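Local coordinates for caspase Nc subunit 1 (PDB 2FP3), which acts as an initiator caspase, a cysteine endopeptidase that takes part in the activation cascade of the caspases executing apoptosis in Drosophila, at residues A[233-238]-A[299-304]; A[48-53]-A[304-309]. The protein carries 2 engineered substitutions. One frame throughout, in Å; residues are numbered along the deposited sequence.

Contact 1 of 2, residues A[233-238]-A[299-304]; sequences TLVCYA and DNLGFN
Strand 233-237 pairs antiparallel with the end of strand 297-301, the last strand of the chain and the outermost of the caspase sheet within it. Thr-233 faces Leu-301 and Val-235 faces Asp-299 as hydrogen-bonded pairs, with Leu-234 and Asn-300 as the non-hydrogen-bonded pair between them. Leu-301 N to Thr-233 O (2.9 Å) and Asp-299 N to Val-235 O (2.8 Å) are firm bonds, whereas the return bond from Thr-233 N to Leu-301 O is weak. Within the mixed sheet of the caspase fold, 233-237 also runs parallel to strand 177-181, so it is bonded along both edges; helix 272-284 covers the face bearing Leu-234. On that face the leucine lies across the Phe-303 ring at about a right angle. Its CG stands 3.4 Å from the ring centroid in a CH-pi contact, while CD1 reaches the far end of the ring near CZ and CD2 the near end by CG and CB. The phenylalanine ring is swung over the leucine by a first torsion that sets CG anti to the backbone N (chi1 -172°). An Asx motif fixes the turn leading there: Asn-300 OD1 accepts from Phe-303 N at 2.7 Å, and its ND2 donates back to Phe-303 O. On the opposite face the phenol of Tyr-237 crosses the Asp-299 carboxylate, their planes 61° apart. Tyr-237 OH donates to Asp-299 OD2 at 2.6 Å, meeting it on the syn side but 32° out of the carboxylate plane. Lys-161 NZ also hydrogen-bonds this hydroxyl, and its charge would probably polarise the phenol and strengthen its donation to the aspartate. Val-235 CG2 and Leu-301 CD1 make a looser apolar contact, 4.2 Å apart, on the same face.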
ATOM      1  N   THR A 233       8.221  -2.265  -8.927  1.00 33.49           N
ATOM      2  CA  THR A 233       7.796  -1.979  -7.576  1.00 35.90           C
ATOM      3  C   THR A 233       7.740  -0.501  -7.216  1.00 36.92           C
ATOM      4  O   THR A 233       8.577   0.290  -7.635  1.00 36.94           O
ATOM      5  CB  THR A 233       8.724  -2.687  -6.563  1.00 34.39           C
ATOM      6  OG1 THR A 233       8.793  -4.085  -6.871  1.00 33.89           O
ATOM      7  CG2 THR A 233       8.209  -2.506  -5.146  1.00 33.32           C
ATOM      8  N   LEU A 234       6.726  -0.140  -6.442  1.00 37.32           N
ATOM      9  CA  LEU A 234       6.579   1.218  -5.950  1.00 38.65           C
ATOM     10  C   LEU A 234       6.587   1.132  -4.426  1.00 39.49           C
ATOM     11  O   LEU A 234       5.928   0.255  -3.843  1.00 41.27           O
ATOM     12  CB  LEU A 234       5.256   1.842  -6.401  1.00 38.23           C
ATOM     13  CG  LEU A 234       5.029   2.196  -7.878  1.00 37.33           C
ATOM     14  CD1 LEU A 234       3.637   2.811  -8.013  1.00 35.82           C
ATOM     15  CD2 LEU A 234       6.096   3.175  -8.375  1.00 31.37           C
ATOM     16  N   VAL A 235       7.356   2.011  -3.787  1.00 39.70           N
ATOM     17  CA  VAL A 235       7.403   2.060  -2.333  1.00 36.94           C
ATOM     18  C   VAL A 235       6.886   3.438  -1.976  1.00 39.39           C
ATOM     19  O   VAL A 235       7.506   4.452  -2.296  1.00 39.37           O
ATOM     20  CB  VAL A 235       8.829   1.870  -1.786  1.00 36.77           C
ATOM     21  CG1 VAL A 235       8.817   1.976  -0.260  1.00 31.23           C
ATOM     22  CG2 VAL A 235       9.360   0.504  -2.201  1.00 31.56           C
ATOM     23  N   CYS A 236       5.731   3.469  -1.321  1.00 42.01           N
ATOM     24  CA  CYS A 236       5.084   4.723  -0.959  1.00 42.13           C
ATOM     25  C   CYS A 236       5.221   5.053   0.516  1.00 42.62           C
ATOM     26  O   CYS A 236       5.110   4.175   1.375  1.00 46.47           O
ATOM     27  CB  CYS A 236       3.612   4.646  -1.358  1.00 41.26           C
ATOM     28  SG  CYS A 236       3.408   3.984  -3.030  1.00 41.78           S
ATOM     29  N   TYR A 237       5.463   6.327   0.797  1.00 50.44           N
ATOM     30  CA  TYR A 237       5.640   6.809   2.160  1.00 58.06           C
ATOM     31  C   TYR A 237       4.779   8.044   2.384  1.00 66.81           C
ATOM     32  O   TYR A 237       4.315   8.666   1.435  1.00 57.03           O
ATOM     33  CB  TYR A 237       7.086   7.239   2.397  1.00 55.44           C
ATOM     34  CG  TYR A 237       8.158   6.332   1.846  1.00 60.72           C
ATOM     35  CD1 TYR A 237       8.523   5.173   2.520  1.00 64.65           C
ATOM     36  CD2 TYR A 237       8.841   6.664   0.673  1.00 62.98           C
ATOM     37  CE1 TYR A 237       9.551   4.361   2.050  1.00 67.22           C
ATOM     38  CE2 TYR A 237       9.868   5.859   0.190  1.00 66.92           C
ATOM     39  CZ  TYR A 237      10.220   4.704   0.887  1.00 68.15           C
ATOM     40  OH  TYR A 237      11.242   3.890   0.441  1.00 69.44           O
ATOM     41  N   ALA A 238       4.586   8.400   3.650  1.00 78.67           N
ATOM     42  CA  ALA A 238       3.834   9.597   4.016  1.00101.37           C
ATOM     43  C   ALA A 238       4.895  10.500   4.646  1.00113.72           C
ATOM     44  O   ALA A 238       4.787  10.907   5.803  1.00122.68           O
ATOM     45  CB  ALA A 238       2.751   9.259   5.027  1.00101.03           C
ATOM     46  N   ASP A 299       9.172   5.684  -4.183  1.00 36.23           N
ATOM     47  CA  ASP A 299      10.323   5.312  -5.000  1.00 35.48           C
ATOM     48  C   ASP A 299       9.884   4.407  -6.137  1.00 36.14           C
ATOM     49  O   ASP A 299       9.160   3.425  -5.925  1.00 34.86           O
ATOM     50  CB  ASP A 299      11.381   4.556  -4.198  1.00 36.90           C
ATOM     51  CG  ASP A 299      11.745   5.237  -2.912  1.00 38.36           C
ATOM     52  OD1 ASP A 299      11.797   6.485  -2.874  1.00 41.27           O
ATOM     53  OD2 ASP A 299      11.994   4.506  -1.937  1.00 41.07           O
ATOM     54  N   ASN A 300      10.333   4.737  -7.343  1.00 34.45           N
ATOM     55  CA  ASN A 300      10.011   3.946  -8.517  1.00 34.58           C
ATOM     56  C   ASN A 300      11.198   3.011  -8.755  1.00 36.29           C
ATOM     57  O   ASN A 300      12.266   3.457  -9.183  1.00 36.70           O
ATOM     58  CB  ASN A 300       9.808   4.857  -9.728  1.00 33.36           C
ATOM     59  CG  ASN A 300       9.234   4.118 -10.909  1.00 31.09           C
ATOM     60  OD1 ASN A 300       9.666   3.013 -11.217  1.00 34.93           O
ATOM     61  ND2 ASN A 300       8.256   4.724 -11.584  1.00 31.46           N
ATOM     62  N   LEU A 301      11.018   1.726  -8.450  1.00 36.01           N
ATOM     63  CA  LEU A 301      12.082   0.746  -8.639  1.00 36.45           C
ATOM     64  C   LEU A 301      11.777  -0.064  -9.890  1.00 36.63           C
ATOM     65  O   LEU A 301      11.194  -1.148  -9.829  1.00 36.84           O
ATOM     66  CB  LEU A 301      12.174  -0.183  -7.429  1.00 35.81           C
ATOM     67  CG  LEU A 301      12.223   0.470  -6.044  1.00 37.09           C
ATOM     68  CD1 LEU A 301      12.351  -0.610  -4.969  1.00 34.59           C
ATOM     69  CD2 LEU A 301      13.401   1.420  -5.971  1.00 36.79           C
ATOM     70  N   GLY A 302      12.177   0.465 -11.036  1.00 37.33           N
ATOM     71  CA  GLY A 302      11.906  -0.227 -12.272  1.00 37.17           C
ATOM     72  C   GLY A 302      10.413  -0.426 -12.507  1.00 38.02           C
ATOM     73  O   GLY A 302      10.033  -1.353 -13.207  1.00 40.08           O
ATOM     74  N   PHE A 303       9.564   0.406 -11.909  1.00 36.63           N
ATOM     75  CA  PHE A 303       8.111   0.313 -12.118  1.00 36.87           C
ATOM     76  C   PHE A 303       7.931   1.121 -13.412  1.00 37.37           C
ATOM     77  O   PHE A 303       7.508   2.275 -13.391  1.00 41.26           O
ATOM     78  CB  PHE A 303       7.379   0.975 -10.945  1.00 33.24           C
ATOM     79  CG  PHE A 303       5.872   0.784 -10.950  1.00 33.52           C
ATOM     80  CD1 PHE A 303       5.033   1.709 -11.577  1.00 32.00           C
ATOM     81  CD2 PHE A 303       5.288  -0.286 -10.263  1.00 30.56           C
ATOM     82  CE1 PHE A 303       3.639   1.578 -11.507  1.00 31.25           C
ATOM     83  CE2 PHE A 303       3.896  -0.425 -10.187  1.00 27.49           C
ATOM     84  CZ  PHE A 303       3.072   0.505 -10.807  1.00 30.01           C
ATOM     85  N   ASN A 304       8.237   0.495 -14.541  1.00 38.22           N
ATOM     86  CA  ASN A 304       8.224   1.203 -15.806  1.00 37.23           C
ATOM     87  C   ASN A 304       7.010   1.211 -16.725  1.00 34.66           C
ATOM     88  O   ASN A 304       7.090   1.707 -17.845  1.00 34.92           O
ATOM     89  CB  ASN A 304       9.482   0.790 -16.575  1.00 38.12           C
ATOM     90  CG  ASN A 304      10.752   1.013 -15.750  1.00 42.30           C
ATOM     91  OD1 ASN A 304      10.861   2.000 -15.015  1.00 45.94           O
ATOM     92  ND2 ASN A 304      11.710   0.107 -15.871  1.00 43.93           N
TER

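Contact 2 of 2, residues A[48-53]-A[304-309]; sequences AILGTY and NKKLYF
Lys-305 lays its aliphatic chain over one face of the Tyr-53 ring, CB standing 3.8 Å from the ring centroid in a CH-pi contact displaced toward the rim. Because the chain is extended beyond CG, it continues obliquely across the ring, and CD comes 4.0 Å from both CD1 and CE1 of Tyr-53. Leu-307 instead comes to the ring's edge, with its CB 4.3 Å from Tyr-53 CD2. The phenol is held at its far end by Asp-232, to which OH is hydrogen-bonded. Thr-52 directs CG2 at the edge of the Tyr-308 ring, whereas Leu-50 places CG against the carbonyl oxygen of Asn-304.

Two backbone bonds join the segments beside these side chains: Lys-306 N donates to Gly-51 O (2.9 Å), and Tyr-53 N to Lys-306 O (3.1 Å). Each end is extended by water, one molecule linking Gly-51 N to Asn-304 O, the other Tyr-53 O to Tyr-308 N. The pairing of Thr-52 with Lys-306 is a single beta bridge between two loops, tying the segment that precedes the first strand of the caspase fold to the tail that follows its last.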
ATOM      1  N   ALA A  48       1.490   5.417 -25.586  1.00132.47           N
ATOM      2  CA  ALA A  48       2.314   4.611 -26.470  1.00111.46           C
ATOM      3  C   ALA A  48       3.761   5.085 -26.451  1.00 96.06           C
ATOM      4  O   ALA A  48       4.113   6.091 -27.068  1.00 95.49           O
ATOM      5  CB  ALA A  48       1.759   4.662 -27.889  1.00114.54           C
ATOM      6  N   ILE A  49       4.589   4.334 -25.736  1.00 83.92           N
ATOM      7  CA  ILE A  49       6.016   4.604 -25.571  1.00 71.03           C
ATOM      8  C   ILE A  49       6.373   3.778 -24.346  1.00 58.84           C
ATOM      9  O   ILE A  49       7.427   3.156 -24.262  1.00 55.25           O
ATOM     10  CB  ILE A  49       6.300   6.109 -25.278  1.00 70.73           C
ATOM     11  CG1 ILE A  49       7.764   6.291 -24.864  1.00 72.34           C
ATOM     12  CG2 ILE A  49       5.345   6.638 -24.199  1.00 73.38           C
ATOM     13  CD1 ILE A  49       8.112   7.703 -24.445  1.00 73.73           C
ATOM     14  N   LEU A  50       5.444   3.780 -23.404  1.00 49.72           N
ATOM     15  CA  LEU A  50       5.567   3.042 -22.167  1.00 45.25           C
ATOM     16  C   LEU A  50       4.418   2.026 -22.197  1.00 44.19           C
ATOM     17  O   LEU A  50       3.345   2.312 -22.747  1.00 43.53           O
ATOM     18  CB  LEU A  50       5.414   4.005 -20.984  1.00 40.05           C
ATOM     19  CG  LEU A  50       6.639   4.391 -20.142  1.00 39.34           C
ATOM     20  CD1 LEU A  50       7.896   4.575 -20.993  1.00 36.48           C
ATOM     21  CD2 LEU A  50       6.299   5.668 -19.368  1.00 37.29           C
ATOM     22  N   GLY A  51       4.646   0.846 -21.628  1.00 42.51           N
ATOM     23  CA  GLY A  51       3.614  -0.176 -21.596  1.00 40.77           C
ATOM     24  C   GLY A  51       2.635  -0.020 -20.440  1.00 41.79           C
ATOM     25  O   GLY A  51       2.712   0.947 -19.668  1.00 39.71           O
ATOM     26  N   THR A  52       1.723  -0.985 -20.317  1.00 41.93           N
ATOM     27  CA  THR A  52       0.697  -0.985 -19.275  1.00 41.53           C
ATOM     28  C   THR A  52       0.576  -2.358 -18.602  1.00 38.18           C
ATOM     29  O   THR A  52       0.430  -3.364 -19.276  1.00 37.76           O
ATOM     30  CB  THR A  52      -0.672  -0.625 -19.882  1.00 44.49           C
ATOM     31  OG1 THR A  52      -0.553   0.586 -20.645  1.00 50.07           O
ATOM     32  CG2 THR A  52      -1.716  -0.440 -18.795  1.00 45.04           C
ATOM     33  N   TYR A  53       0.636  -2.411 -17.276  1.00 37.14           N
ATOM     34  CA  TYR A  53       0.510  -3.701 -16.607  1.00 36.52           C
ATOM     35  C   TYR A  53      -0.882  -4.227 -16.866  1.00 38.49           C
ATOM     36  O   TYR A  53      -1.863  -3.479 -16.793  1.00 34.93           O
ATOM     37  CB  TYR A  53       0.714  -3.586 -15.094  1.00 33.69           C
ATOM     38  CG  TYR A  53       2.131  -3.257 -14.673  1.00 31.40           C
ATOM     39  CD1 TYR A  53       3.162  -4.192 -14.798  1.00 28.91           C
ATOM     40  CD2 TYR A  53       2.435  -1.995 -14.156  1.00 26.77           C
ATOM     41  CE1 TYR A  53       4.483  -3.868 -14.411  1.00 32.94           C
ATOM     42  CE2 TYR A  53       3.725  -1.658 -13.775  1.00 31.35           C
ATOM     43  CZ  TYR A  53       4.750  -2.585 -13.900  1.00 32.92           C
ATOM     44  OH  TYR A  53       6.016  -2.202 -13.516  1.00 29.88           O
ATOM     45  N   ASN A 304       8.237   0.495 -14.541  1.00 38.22           N
ATOM     46  CA  ASN A 304       8.224   1.203 -15.806  1.00 37.23           C
ATOM     47  C   ASN A 304       7.010   1.211 -16.725  1.00 34.66           C
ATOM     48  O   ASN A 304       7.090   1.707 -17.845  1.00 34.92           O
ATOM     49  CB  ASN A 304       9.482   0.790 -16.575  1.00 38.12           C
ATOM     50  CG  ASN A 304      10.752   1.013 -15.750  1.00 42.30           C
ATOM     51  OD1 ASN A 304      10.861   2.000 -15.015  1.00 45.94           O
ATOM     52  ND2 ASN A 304      11.710   0.107 -15.871  1.00 43.93           N
ATOM     53  N   LYS A 305       5.881   0.706 -16.250  1.00 33.64           N
ATOM     54  CA  LYS A 305       4.662   0.703 -17.048  1.00 36.41           C
ATOM     55  C   LYS A 305       3.572   1.417 -16.256  1.00 35.82           C
ATOM     56  O   LYS A 305       3.682   1.561 -15.043  1.00 34.20           O
ATOM     57  CB  LYS A 305       4.203  -0.730 -17.342  1.00 38.08           C
ATOM     58  CG  LYS A 305       5.156  -1.552 -18.195  1.00 43.90           C
ATOM     59  CD  LYS A 305       4.634  -2.972 -18.322  1.00 48.59           C
ATOM     60  CE  LYS A 305       5.541  -3.849 -19.157  1.00 50.06           C
ATOM     61  NZ  LYS A 305       4.918  -5.194 -19.325  1.00 53.81           N
ATOM     62  N   LYS A 306       2.520   1.862 -16.936  1.00 33.57           N
ATOM     63  CA  LYS A 306       1.430   2.532 -16.247  1.00 34.93           C
ATOM     64  C   LYS A 306       0.586   1.491 -15.521  1.00 36.08           C
ATOM     65  O   LYS A 306       0.459   0.342 -15.975  1.00 36.15           O
ATOM     66  CB  LYS A 306       0.546   3.290 -17.239  1.00 36.10           C
ATOM     67  CG  LYS A 306       1.265   4.340 -18.084  1.00 36.36           C
ATOM     68  CD  LYS A 306       1.619   5.599 -17.307  1.00 37.19           C
ATOM     69  CE  LYS A 306       2.399   6.558 -18.209  1.00 42.02           C
ATOM     70  NZ  LYS A 306       2.779   7.835 -17.550  1.00 39.80           N
ATOM     71  N   LEU A 307       0.015   1.886 -14.391  1.00 35.53           N
ATOM     72  CA  LEU A 307      -0.844   0.992 -13.644  1.00 32.60           C
ATOM     73  C   LEU A 307      -2.248   1.567 -13.526  1.00 33.88           C
ATOM     74  O   LEU A 307      -2.496   2.463 -12.709  1.00 33.30           O
ATOM     75  CB  LEU A 307      -0.287   0.727 -12.239  1.00 30.12           C
ATOM     76  CG  LEU A 307      -1.217  -0.140 -11.383  1.00 28.82           C
ATOM     77  CD1 LEU A 307      -1.541  -1.415 -12.137  1.00 29.91           C
ATOM     78  CD2 LEU A 307      -0.592  -0.475 -10.059  1.00 23.95           C
ATOM     79  N   TYR A 308      -3.156   1.076 -14.365  1.00 35.09           N
ATOM     80  CA  TYR A 308      -4.553   1.495 -14.310  1.00 34.94           C
ATOM     81  C   TYR A 308      -5.258   0.352 -13.596  1.00 36.24           C
ATOM     82  O   TYR A 308      -5.015  -0.814 -13.891  1.00 37.70           O
ATOM     83  CB  TYR A 308      -5.149   1.674 -15.709  1.00 36.26           C
ATOM     84  CG  TYR A 308      -4.676   2.917 -16.417  1.00 38.58           C
ATOM     85  CD1 TYR A 308      -3.609   2.868 -17.312  1.00 37.79           C
ATOM     86  CD2 TYR A 308      -5.281   4.162 -16.167  1.00 38.08           C
ATOM     87  CE1 TYR A 308      -3.147   4.029 -17.946  1.00 38.85           C
ATOM     88  CE2 TYR A 308      -4.827   5.326 -16.793  1.00 37.54           C
ATOM     89  CZ  TYR A 308      -3.764   5.252 -17.681  1.00 40.24           C
ATOM     90  OH  TYR A 308      -3.315   6.390 -18.324  1.00 44.36           O
ATOM     91  N   PHE A 309      -6.114   0.683 -12.641  1.00 36.49           N
ATOM     92  CA  PHE A 309      -6.818  -0.337 -11.886  1.00 37.85           C
ATOM     93  C   PHE A 309      -8.094  -0.830 -12.584  1.00 39.32           C
ATOM     94  O   PHE A 309      -8.607  -1.911 -12.258  1.00 38.80           O
ATOM     95  CB  PHE A 309      -7.134   0.196 -10.481  1.00 34.97           C
ATOM     96  CG  PHE A 309      -5.927   0.279  -9.572  1.00 35.81           C
ATOM     97  CD1 PHE A 309      -5.393  -0.869  -8.988  1.00 36.21           C
ATOM     98  CD2 PHE A 309      -5.311   1.499  -9.317  1.00 31.73           C
ATOM     99  CE1 PHE A 309      -4.259  -0.802  -8.168  1.00 32.48           C
ATOM    100  CE2 PHE A 309      -4.179   1.579  -8.503  1.00 33.32           C
ATOM    101  CZ  PHE A 309      -3.653   0.420  -7.928  1.00 32.68           C
TER
HETATM  102  O   HOH W   1       6.910   0.491 -20.487  1.00 48.62           O
HETATM  103  O   HOH W   2      -3.151  -1.476 -15.946  1.00 39.50           O

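Overall arrangement
Contact 1 is nested within the long chain loop closed by contact 2, and their centres lie 14 Å apart on the same side of the molecule's centre. The chain passes directly from one to the other through Asn-304, which both share. They also touch by packing: the rings of Phe-303 and Tyr-53 meet at about 55°, and Tyr-53 OH lies 3.6 Å from Phe-303 CA. Only contact 1 approaches the catalytic centre, the Tyr-237 side chain being about 4 Å from that of Ala-184, the engineered residue at the inferred active-site position. Contact 2 lies away from the active site and further out: its centre is about 19 Å from that of the chain, against about 10 Å for contact 1.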